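Local coordinates for putative glycosidase ph117-related (Bacteroides thetaiotaomicron, PDB 5A7V), which is a family GH130 enzyme that binds mannose and probably acts on beta-linked mannosides, as do related mannooligosaccharide phosphorylases, at residues A[336-347]-A[362-370]; A[222-230]-A[237-248]. All blocks are in the same frame, centred on the assembly; numbering follows the deposited sequence. Where two conformers were deposited one is given.

Interaction 2 (222-230 with 237-248) comes first along the chain and closes before interaction 1 (336-347 with 362-370) opens. Their centres lie about 30 Å apart, on opposite sides of the chain's centre, and their nearest atoms are about 13 Å apart, so they do not touch. The sheets differ too: interaction 1 uses the three-stranded antiparallel sheet of strands 347-355, 358-365 and 369-375, whereas interaction 2 builds the hairpin of strands 225-229 and 235-239. Successive antiparallel sheets are consistent with the five-bladed beta-propeller of GH130 enzymes. Interaction 1 supplies Asp367 and Tyr342 to the mannose pocket; interaction 2 also packs on strand 169-176, its Trp229 side chain about 11 Å from a bound mannose.

Interaction 1: residues A[336-347]-A[362-370]; sequences FEKSGQYVDGTV and YYGCADSKV. With MAN (alpha-D-mannopyranose), chain E.
The mannose pocket takes one wall from this contact, where Asp367 and Tyr342 meet alpha-D-mannopyranose. The carboxylate grips two hydroxyls, one per oxygen: mannose O4 donates to Asp367 OD1 and O6 to Asp367 OD2, each at 2.7 Å. Tyr342 lays one ring face against the sugar's C6, and its CB packs on Asp367 OD2 at 3.6 Å.

Several bonds fix the turn carrying Asp367. The amide N of Tyr342 is hydrogen-bonded to Ala366 O at 2.9 Å. The extended side chain of Gln341, its CG opposite the backbone N (chi1 176°), brings NE2 to 2.9 Å from Asp367 O, which lies in the amide's plane. The backbone N of Gln341 donates to Ser368 OG. A water accepts from Thr346 OG1 and Asp367 N and donates to Asp367 OD1, tying the carboxylate to its own backbone.

Farther along, Tyr363 OH donates to Glu337 OE2 at 2.8 Å, nearly along the acceptor's C-O axis, while Cys365 SG sits at the Phe336 ring edge, 4.0 Å from CD1.

Val347 and Cys365 form an antiparallel non-hydrogen-bonded pair between strands 347-355 and 358-365, and Ser368 and Lys369 opposite Cys365 make a classic beta bulge leading into strand 369-375. Helix 335-338 packs on this end of the sheet, with Glu337 also salt-bridged to Arg44.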
loop_
_atom_site.group_PDB
_atom_site.type_symbol
_atom_site.label_atom_id
_atom_site.label_comp_id
_atom_site.label_asym_id
_atom_site.label_seq_id
_atom_site.Cartn_x
_atom_site.Cartn_y
_atom_site.Cartn_z
ATOM N N PHE A 336 12.731 1.857 -14.020
ATOM C CA PHE A 336 12.544 0.835 -12.997
ATOM C C PHE A 336 11.117 0.826 -12.432
ATOM O O PHE A 336 10.756 -0.133 -11.700
ATOM C CB PHE A 336 13.596 1.021 -11.888
ATOM C CG PHE A 336 13.702 2.428 -11.403
ATOM C CD1 PHE A 336 12.812 2.897 -10.455
ATOM C CD2 PHE A 336 14.644 3.308 -11.924
ATOM C CE1 PHE A 336 12.847 4.212 -10.061
ATOM C CE2 PHE A 336 14.691 4.628 -11.556
ATOM C CZ PHE A 336 13.787 5.101 -10.593
ATOM N N GLU A 337 10.290 1.824 -12.813
ATOM C CA GLU A 337 8.837 1.781 -12.595
ATOM C C GLU A 337 8.135 1.040 -13.742
ATOM O O GLU A 337 7.145 0.338 -13.553
ATOM C CB GLU A 337 8.263 3.166 -12.427
ATOM C CG GLU A 337 8.895 3.970 -11.288
ATOM C CD GLU A 337 8.591 5.459 -11.291
ATOM O OE1 GLU A 337 8.025 5.986 -12.304
ATOM O OE2 GLU A 337 8.881 6.159 -10.258
ATOM N N LYS A 338 8.629 1.288 -14.958
ATOM C CA LYS A 338 7.960 0.775 -16.176
ATOM C C LYS A 338 8.095 -0.718 -16.362
ATOM O O LYS A 338 7.283 -1.317 -17.034
ATOM C CB LYS A 338 8.461 1.535 -17.416
ATOM C CG LYS A 338 7.934 2.967 -17.483
ATOM C CD LYS A 338 8.461 3.767 -18.686
ATOM C CE LYS A 338 7.618 3.566 -19.947
ATOM N NZ LYS A 338 6.133 3.980 -19.844
ATOM N N SER A 339 9.185 -1.314 -15.859
ATOM C CA SER A 339 9.403 -2.756 -15.989
ATOM C C SER A 339 10.302 -3.278 -14.877
ATOM O O SER A 339 11.182 -2.558 -14.408
ATOM C CB SER A 339 10.002 -3.093 -17.351
ATOM O OG SER A 339 9.744 -4.475 -17.605
ATOM N N GLY A 340 10.083 -4.527 -14.502
ATOM C CA GLY A 340 10.834 -5.161 -13.407
ATOM C C GLY A 340 10.345 -6.577 -13.287
ATOM O O GLY A 340 9.895 -7.198 -14.263
ATOM N N GLN A 341 10.315 -7.079 -12.056
ATOM C CA GLN A 341 9.761 -8.386 -11.804
ATOM C C GLN A 341 8.350 -8.470 -12.364
ATOM O O GLN A 341 7.957 -9.529 -12.876
ATOM C CB GLN A 341 9.755 -8.667 -10.274
ATOM C CG GLN A 341 9.089 -10.004 -9.985
ATOM C CD GLN A 341 9.016 -10.490 -8.553
ATOM O OE1 GLN A 341 8.711 -11.673 -8.386
ATOM N NE2 GLN A 341 9.191 -9.645 -7.566
ATOM N N TYR A 342 7.570 -7.405 -12.149
ATOM C CA TYR A 342 6.274 -7.254 -12.795
ATOM C C TYR A 342 6.514 -6.494 -14.110
ATOM O O TYR A 342 6.767 -5.289 -14.116
ATOM C CB TYR A 342 5.265 -6.531 -11.882
ATOM C CG TYR A 342 3.870 -6.453 -12.469
ATOM C CD1 TYR A 342 2.982 -7.548 -12.395
ATOM C CD2 TYR A 342 3.456 -5.296 -13.140
ATOM C CE1 TYR A 342 1.731 -7.502 -12.984
ATOM C CE2 TYR A 342 2.194 -5.236 -13.739
ATOM C CZ TYR A 342 1.337 -6.336 -13.676
ATOM O OH TYR A 342 0.088 -6.326 -14.252
ATOM N N VAL A 343 6.519 -7.241 -15.210
ATOM C CA VAL A 343 7.059 -6.726 -16.470
ATOM C C VAL A 343 6.264 -5.582 -17.057
ATOM O O VAL A 343 6.808 -4.715 -17.756
ATOM C CB VAL A 343 7.347 -7.876 -17.478
ATOM C CG1 VAL A 343 6.066 -8.509 -17.922
ATOM C CG2 VAL A 343 8.182 -7.389 -18.658
ATOM N N ASP A 344 4.972 -5.541 -16.750
ATOM C CA ASP A 344 4.108 -4.500 -17.296
ATOM C C ASP A 344 4.163 -3.163 -16.530
ATOM O O ASP A 344 3.534 -2.201 -16.965
ATOM C CB ASP A 344 2.669 -5.014 -17.389
ATOM C CG ASP A 344 2.547 -6.242 -18.328
ATOM O OD1 ASP A 344 2.951 -6.133 -19.502
ATOM O OD2 ASP A 344 2.044 -7.331 -17.898
ATOM N N GLY A 345 4.889 -3.120 -15.386
ATOM C CA GLY A 345 5.113 -1.900 -14.667
ATOM C C GLY A 345 4.153 -1.617 -13.524
ATOM O O GLY A 345 2.978 -1.902 -13.630
ATOM N N THR A 346 4.679 -1.034 -12.437
ATOM C CA THR A 346 3.819 -0.515 -11.344
ATOM C C THR A 346 4.442 0.721 -10.763
ATOM O O THR A 346 5.690 0.810 -10.682
ATOM C CB THR A 346 3.611 -1.509 -10.156
ATOM O OG1 THR A 346 4.805 -1.496 -9.360
ATOM C CG2 THR A 346 3.249 -2.912 -10.562
ATOM N N VAL A 347 3.580 1.595 -10.222
ATOM C CA VAL A 347 3.924 2.467 -9.094
ATOM C C VAL A 347 2.908 2.119 -8.007
ATOM O O VAL A 347 1.805 2.685 -7.946
ATOM C CB VAL A 347 3.972 3.967 -9.440
ATOM C CG1 VAL A 347 5.205 4.260 -10.285
ATOM C CG2 VAL A 347 2.716 4.463 -10.158
ATOM N N TYR A 362 5.556 6.550 -0.567
ATOM C CA TYR A 362 6.454 5.403 -0.779
ATOM C C TYR A 362 5.710 4.336 -1.552
ATOM O O TYR A 362 4.541 4.038 -1.254
ATOM C CB TYR A 362 6.994 4.850 0.574
ATOM C CG TYR A 362 7.912 5.882 1.216
ATOM C CD1 TYR A 362 9.239 5.931 0.888
ATOM C CD2 TYR A 362 7.435 6.815 2.135
ATOM C CE1 TYR A 362 10.086 6.910 1.396
ATOM C CE2 TYR A 362 8.264 7.806 2.619
ATOM C CZ TYR A 362 9.587 7.868 2.245
ATOM O OH TYR A 362 10.383 8.896 2.709
ATOM N N TYR A 363 6.372 3.793 -2.578
ATOM C CA TYR A 363 5.703 2.912 -3.510
ATOM C C TYR A 363 6.648 1.824 -4.031
ATOM O O TYR A 363 7.876 2.002 -4.098
ATOM C CB TYR A 363 5.073 3.709 -4.672
ATOM C CG TYR A 363 6.029 4.583 -5.408
ATOM C CD1 TYR A 363 6.316 5.866 -5.007
ATOM C CD2 TYR A 363 6.667 4.124 -6.590
ATOM C CE1 TYR A 363 7.224 6.671 -5.729
ATOM C CE2 TYR A 363 7.534 4.920 -7.288
ATOM C CZ TYR A 363 7.795 6.200 -6.902
ATOM O OH TYR A 363 8.644 7.028 -7.598
ATOM N N GLY A 364 6.052 0.693 -4.412
ATOM C CA GLY A 364 6.798 -0.321 -5.183
ATOM C C GLY A 364 6.981 0.081 -6.641
ATOM O O GLY A 364 6.068 0.645 -7.243
ATOM N N CYS A 365 8.157 -0.255 -7.155
ATOM C CA CYS A 365 8.495 0.003 -8.565
ATOM C C CYS A 365 8.595 -1.327 -9.283
ATOM O O CYS A 365 9.609 -2.040 -9.128
ATOM C CB CYS A 365 9.835 0.716 -8.655
ATOM S SG CYS A 365 9.894 2.348 -7.831
ATOM N N ALA A 366 7.554 -1.652 -10.040
ATOM C CA ALA A 366 7.520 -2.863 -10.857
ATOM C C ALA A 366 7.893 -4.139 -10.076
ATOM O O ALA A 366 8.495 -5.055 -10.631
ATOM C CB ALA A 366 8.350 -2.714 -12.130
ATOM N N ASP A 367 7.426 -4.222 -8.824
ATOM C CA ASP A 367 7.706 -5.357 -7.949
ATOM C C ASP A 367 9.221 -5.640 -7.745
ATOM O O ASP A 367 9.609 -6.750 -7.434
ATOM C CB ASP A 367 6.975 -6.663 -8.339
ATOM C CG ASP A 367 5.460 -6.630 -8.246
ATOM O OD1 ASP A 367 4.837 -5.604 -7.899
ATOM O OD2 ASP A 367 4.870 -7.749 -8.497
ATOM N N SER A 368 10.037 -4.584 -7.881
ATOM C CA SER A 368 11.490 -4.739 -7.825
ATOM C C SER A 368 12.248 -3.785 -6.901
ATOM O O SER A 368 13.259 -4.197 -6.314
ATOM C CB SER A 368 12.090 -4.686 -9.232
ATOM O OG SER A 368 11.793 -5.920 -9.933
ATOM N N LYS A 369 11.826 -2.525 -6.858
ATOM C CA LYS A 369 12.499 -1.459 -6.108
ATOM C C LYS A 369 11.492 -0.718 -5.234
ATOM O O LYS A 369 10.267 -0.799 -5.476
ATOM C CB LYS A 369 13.254 -0.468 -7.038
ATOM C CG LYS A 369 14.177 -1.127 -8.094
ATOM C CD LYS A 369 15.398 -1.706 -7.433
ATOM C CE LYS A 369 16.623 -2.030 -8.298
ATOM N NZ LYS A 369 16.401 -3.125 -9.231
ATOM N N VAL A 370 12.007 0.118 -4.337
ATOM C CA VAL A 370 11.178 1.102 -3.618
ATOM C C VAL A 370 11.494 2.502 -4.128
ATOM O O VAL A 370 12.682 2.896 -4.186
ATOM C CB VAL A 370 11.422 1.076 -2.084
ATOM C CG1 VAL A 370 10.603 2.167 -1.370
ATOM C CG2 VAL A 370 11.073 -0.302 -1.520
HETATM C C1 MAN E . -1.123 -7.436 -6.542
HETATM C C2 MAN E . -0.603 -6.488 -5.440
HETATM C C3 MAN E . 0.915 -6.510 -5.175
HETATM C C4 MAN E . 1.711 -6.544 -6.492
HETATM C C5 MAN E . 0.807 -6.576 -7.738
HETATM C C6 MAN E . 1.607 -6.778 -9.045
HETATM O O1 MAN E . -2.445 -6.961 -7.146
HETATM O O2 MAN E . -1.301 -6.872 -4.247
HETATM O O3 MAN E . 1.322 -7.634 -4.419
HETATM O O4 MAN E . 2.565 -5.419 -6.463
HETATM O O5 MAN E . -0.124 -7.689 -7.555
HETATM O O6 MAN E . 2.262 -8.053 -9.011
HETATM O O HOH W 1 5.262 -3.101 -7.127
#

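Interaction 2: residues A[222-230]-A[237-248]; sequences DGKYFMYWG and ATSEDLVNWTPY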
loop_
_atom_site.group_PDB
_atom_site.type_symbol
_atom_site.label_atom_id
_atom_site.label_comp_id
_atom_site.label_asym_id
_atom_site.label_seq_id
_atom_site.Cartn_x
_atom_site.Cartn_y
_atom_site.Cartn_z
ATOM N N ASP A 222 -18.177 7.144 14.028
ATOM C CA ASP A 222 -19.344 6.567 14.713
ATOM C C ASP A 222 -18.901 5.584 15.811
ATOM O O ASP A 222 -19.501 4.524 16.047
ATOM C CB ASP A 222 -20.278 5.907 13.735
ATOM C CG ASP A 222 -20.882 6.900 12.717
ATOM O OD1 ASP A 222 -21.038 8.104 13.008
ATOM O OD2 ASP A 222 -21.226 6.466 11.613
ATOM N N GLY A 223 -17.823 5.962 16.492
ATOM C CA GLY A 223 -17.370 5.208 17.648
ATOM C C GLY A 223 -16.543 3.947 17.361
ATOM O O GLY A 223 -16.156 3.255 18.312
ATOM N N LYS A 224 -16.293 3.654 16.088
ATOM C CA LYS A 224 -15.526 2.459 15.700
ATOM C C LYS A 224 -14.419 2.797 14.748
ATOM O O LYS A 224 -14.438 3.821 14.075
ATOM C CB LYS A 224 -16.434 1.381 15.039
ATOM C CG LYS A 224 -17.545 0.879 15.968
ATOM C CD LYS A 224 -18.379 -0.239 15.376
ATOM C CE LYS A 224 -19.478 -0.645 16.345
ATOM N NZ LYS A 224 -20.817 -0.551 15.736
ATOM N N TYR A 225 -13.419 1.925 14.718
ATOM C CA TYR A 225 -12.385 2.038 13.693
ATOM C C TYR A 225 -12.956 1.619 12.315
ATOM O O TYR A 225 -13.943 0.879 12.240
ATOM C CB TYR A 225 -11.172 1.207 14.101
ATOM C CG TYR A 225 -10.603 1.624 15.438
ATOM C CD1 TYR A 225 -9.928 2.837 15.549
ATOM C CD2 TYR A 225 -10.762 0.829 16.574
ATOM C CE1 TYR A 225 -9.399 3.255 16.746
ATOM C CE2 TYR A 225 -10.211 1.241 17.810
ATOM C CZ TYR A 225 -9.561 2.467 17.870
ATOM O OH TYR A 225 -8.989 2.859 19.074
ATOM N N PHE A 226 -12.279 2.041 11.251
ATOM C CA PHE A 226 -12.770 1.856 9.896
ATOM C C PHE A 226 -11.597 1.531 8.961
ATOM O O PHE A 226 -10.526 2.121 9.095
ATOM C CB PHE A 226 -13.484 3.125 9.420
ATOM C CG PHE A 226 -14.200 2.952 8.106
ATOM C CD1 PHE A 226 -13.527 3.037 6.887
ATOM C CD2 PHE A 226 -15.555 2.668 8.086
ATOM C CE1 PHE A 226 -14.191 2.861 5.692
ATOM C CE2 PHE A 226 -16.203 2.478 6.875
ATOM C CZ PHE A 226 -15.517 2.581 5.678
ATOM N N MET A 227 -11.827 0.605 8.019
ATOM C CA MET A 227 -10.806 0.240 7.048
ATOM C C MET A 227 -11.458 0.013 5.675
ATOM O O MET A 227 -12.452 -0.719 5.568
ATOM C CB MET A 227 -10.122 -1.069 7.511
ATOM C CG MET A 227 -9.040 -1.585 6.599
ATOM S SD MET A 227 -8.201 -3.066 7.238
ATOM C CE MET A 227 -9.485 -4.322 7.300
ATOM N N TYR A 228 -10.869 0.621 4.647
ATOM C CA TYR A 228 -11.143 0.221 3.228
ATOM C C TYR A 228 -10.195 -0.917 2.921
ATOM O O TYR A 228 -9.031 -0.874 3.311
ATOM C CB TYR A 228 -10.891 1.410 2.270
ATOM C CG TYR A 228 -11.732 2.643 2.560
ATOM C CD1 TYR A 228 -12.972 2.815 1.997
ATOM C CD2 TYR A 228 -11.281 3.632 3.401
ATOM C CE1 TYR A 228 -13.767 3.905 2.287
ATOM C CE2 TYR A 228 -12.051 4.746 3.681
ATOM C CZ TYR A 228 -13.298 4.891 3.112
ATOM O OH TYR A 228 -14.056 5.989 3.445
ATOM N N TRP A 229 -10.660 -1.914 2.163
ATOM C CA TRP A 229 -9.780 -2.999 1.826
ATOM C C TRP A 229 -10.181 -3.638 0.506
ATOM O O TRP A 229 -11.332 -3.520 0.091
ATOM C CB TRP A 229 -9.745 -4.027 3.004
ATOM C CG TRP A 229 -11.045 -4.704 3.212
ATOM C CD1 TRP A 229 -12.089 -4.256 3.986
ATOM C CD2 TRP A 229 -11.457 -5.950 2.662
ATOM N NE1 TRP A 229 -13.140 -5.127 3.925
ATOM C CE2 TRP A 229 -12.805 -6.171 3.092
ATOM C CE3 TRP A 229 -10.875 -6.858 1.758
ATOM C CZ2 TRP A 229 -13.528 -7.300 2.731
ATOM C CZ3 TRP A 229 -11.618 -7.969 1.383
ATOM C CH2 TRP A 229 -12.944 -8.170 1.854
ATOM N N GLY A 230 -9.247 -4.349 -0.104
ATOM C CA GLY A 230 -9.519 -5.166 -1.273
ATOM C C GLY A 230 -8.632 -4.889 -2.455
ATOM O O GLY A 230 -7.998 -3.853 -2.538
ATOM N N ALA A 237 -14.711 -2.345 6.227
ATOM C CA ALA A 237 -14.889 -3.093 7.477
ATOM C C ALA A 237 -14.755 -2.132 8.652
ATOM O O ALA A 237 -14.146 -1.064 8.554
ATOM C CB ALA A 237 -13.823 -4.183 7.584
ATOM N N THR A 238 -15.363 -2.556 9.767
ATOM C CA THR A 238 -15.231 -1.834 11.040
ATOM C C THR A 238 -14.588 -2.720 12.115
ATOM O O THR A 238 -14.553 -3.936 11.988
ATOM C CB THR A 238 -16.598 -1.314 11.555
ATOM O OG1 THR A 238 -17.446 -2.416 11.832
ATOM C CG2 THR A 238 -17.239 -0.387 10.564
ATOM N N SER A 239 -14.121 -2.078 13.175
ATOM C CA SER A 239 -13.549 -2.819 14.288
ATOM C C SER A 239 -13.687 -2.005 15.558
ATOM O O SER A 239 -13.637 -0.797 15.533
ATOM C CB SER A 239 -12.074 -3.128 14.038
ATOM O OG SER A 239 -11.488 -3.860 15.123
ATOM N N GLU A 240 -13.793 -2.725 16.679
ATOM C CA GLU A 240 -13.697 -2.102 18.005
ATOM C C GLU A 240 -12.323 -2.277 18.645
ATOM O O GLU A 240 -12.027 -1.613 19.632
ATOM C CB GLU A 240 -14.809 -2.628 18.924
ATOM C CG GLU A 240 -16.205 -2.336 18.377
ATOM C CD GLU A 240 -17.343 -3.040 19.102
ATOM O OE1 GLU A 240 -17.118 -3.746 20.078
ATOM O OE2 GLU A 240 -18.496 -2.900 18.681
ATOM N N ASP A 241 -11.503 -3.189 18.143
ATOM C CA ASP A 241 -10.251 -3.545 18.802
ATOM C C ASP A 241 -9.024 -3.511 17.908
ATOM O O ASP A 241 -7.944 -3.869 18.382
ATOM C CB ASP A 241 -10.405 -4.915 19.491
ATOM C CG ASP A 241 -10.669 -6.078 18.512
ATOM O OD1 ASP A 241 -10.468 -5.868 17.283
ATOM O OD2 ASP A 241 -11.029 -7.209 18.961
ATOM N N LEU A 242 -9.178 -3.073 16.648
ATOM C CA LEU A 242 -8.109 -2.936 15.652
ATOM C C LEU A 242 -7.561 -4.238 15.090
ATOM O O LEU A 242 -6.830 -4.196 14.089
ATOM C CB LEU A 242 -6.948 -2.038 16.120
ATOM C CG LEU A 242 -7.371 -0.582 16.317
ATOM C CD1 LEU A 242 -6.402 0.121 17.233
ATOM C CD2 LEU A 242 -7.460 0.144 14.965
ATOM N N VAL A 243 -8.018 -5.376 15.588
ATOM C CA VAL A 243 -7.501 -6.678 15.164
ATOM C C VAL A 243 -8.574 -7.568 14.560
ATOM O O VAL A 243 -8.290 -8.256 13.573
ATOM C CB VAL A 243 -6.700 -7.397 16.289
ATOM C CG1 VAL A 243 -5.503 -6.554 16.643
ATOM C CG2 VAL A 243 -7.508 -7.682 17.557
ATOM N N ASN A 244 -9.793 -7.546 15.122
ATOM C CA ASN A 244 -10.933 -8.283 14.559
ATOM C C ASN A 244 -11.819 -7.308 13.784
ATOM O O ASN A 244 -12.398 -6.380 14.354
ATOM C CB ASN A 244 -11.732 -8.983 15.669
ATOM C CG ASN A 244 -10.908 -10.024 16.390
ATOM O OD1 ASN A 244 -10.458 -11.013 15.784
ATOM N ND2 ASN A 244 -10.676 -9.818 17.671
ATOM N N TRP A 245 -11.908 -7.531 12.472
ATOM C CA TRP A 245 -12.639 -6.626 11.555
ATOM C C TRP A 245 -13.883 -7.304 11.004
ATOM O O TRP A 245 -13.860 -8.503 10.704
ATOM C CB TRP A 245 -11.677 -6.200 10.411
ATOM C CG TRP A 245 -10.558 -5.333 10.899
ATOM C CD1 TRP A 245 -9.342 -5.749 11.450
ATOM C CD2 TRP A 245 -10.550 -3.889 10.971
ATOM N NE1 TRP A 245 -8.625 -4.659 11.833
ATOM C CE2 TRP A 245 -9.318 -3.502 11.558
ATOM C CE3 TRP A 245 -11.466 -2.882 10.601
ATOM C CZ2 TRP A 245 -8.968 -2.172 11.747
ATOM C CZ3 TRP A 245 -11.138 -1.579 10.845
ATOM C CH2 TRP A 245 -9.907 -1.221 11.418
ATOM N N THR A 246 -14.961 -6.516 10.859
ATOM C CA THR A 246 -16.247 -7.005 10.398
ATOM C C THR A 246 -16.559 -6.341 9.058
ATOM O O THR A 246 -16.803 -5.137 9.018
ATOM C CB THR A 246 -17.318 -6.708 11.450
ATOM O OG1 THR A 246 -16.967 -7.349 12.683
ATOM C CG2 THR A 246 -18.694 -7.175 10.979
ATOM N N PRO A 247 -16.481 -7.122 7.945
ATOM C CA PRO A 247 -16.791 -6.521 6.652
ATOM C C PRO A 247 -18.220 -6.036 6.535
ATOM O O PRO A 247 -19.121 -6.620 7.146
ATOM C CB PRO A 247 -16.525 -7.643 5.648
ATOM C CG PRO A 247 -15.667 -8.618 6.322
ATOM C CD PRO A 247 -16.042 -8.519 7.806
ATOM N N TYR A 248 -18.406 -4.976 5.736
ATOM C CA TYR A 248 -19.751 -4.554 5.347
ATOM C C TYR A 248 -20.283 -5.569 4.316
ATOM O O TYR A 248 -19.585 -5.891 3.341
ATOM C CB TYR A 248 -19.786 -3.157 4.732
ATOM C CG TYR A 248 -19.688 -2.003 5.685
ATOM C CD1 TYR A 248 -18.456 -1.561 6.122
ATOM C CD2 TYR A 248 -20.815 -1.332 6.119
ATOM C CE1 TYR A 248 -18.323 -0.487 7.019
ATOM C CE2 TYR A 248 -20.706 -0.255 6.999
ATOM C CZ TYR A 248 -19.450 0.157 7.458
ATOM O OH TYR A 248 -19.310 1.260 8.284
#
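Strands 225-229 and 237-239 run antiparallel at 153°, their axes 4.7 Å apart at closest approach, as the two arms of a beta hairpin. Tyr225 with Ser239 and Met227 with Ala237 are hydrogen-bonded pairs, each with both N-H...O bonds; Phe226 with Thr238 is the non-hydrogen-bonded pair between them. The bond from Tyr225 N to Ser239 O is 2.8 Å long. Thr238 also exchanges backbone bonds with Thr246, adding strand 246-247 at the edge.

On the face bearing Tyr225 and Met227, the indole of Trp245 is sandwiched between the side chains of Ser239 and Met227. Ser239 CB lies over the centre of one indole face, and Met227 packs against the opposite one. Met227 SD stands 4.5 Å from the centroid of the six-membered ring, only 10° off its normal, a Met-aromatic contact. The bend at chi3 (64°) returns Met227 CE to 3.8 Å from Trp245 CD2. Leu242 CD2 makes a CH-pi contact with one face of Tyr225, 3.6 Å from the ring centroid. Trp229 NE1 bonds to Ala236 O, and its ring rests near Ala237 CB; Leu171 of strand 169-176 touches both Trp229 and Met227, bringing in the neighbouring sheet.

On the other face, Phe226 and Tyr248 meet rim to rim, with Phe226 CE2 3.6 Å from Tyr248 CE1.

The turn after strand 237-239 is held by its own polar side chains. Ser239 OG donates to Asn244 O and accepts from Asp241 N in an ST turn. Asp241 OD1 takes two amides: Val243 N, from above the carboxylate plane, and Asn244 N, on the syn side at 2.8 Å.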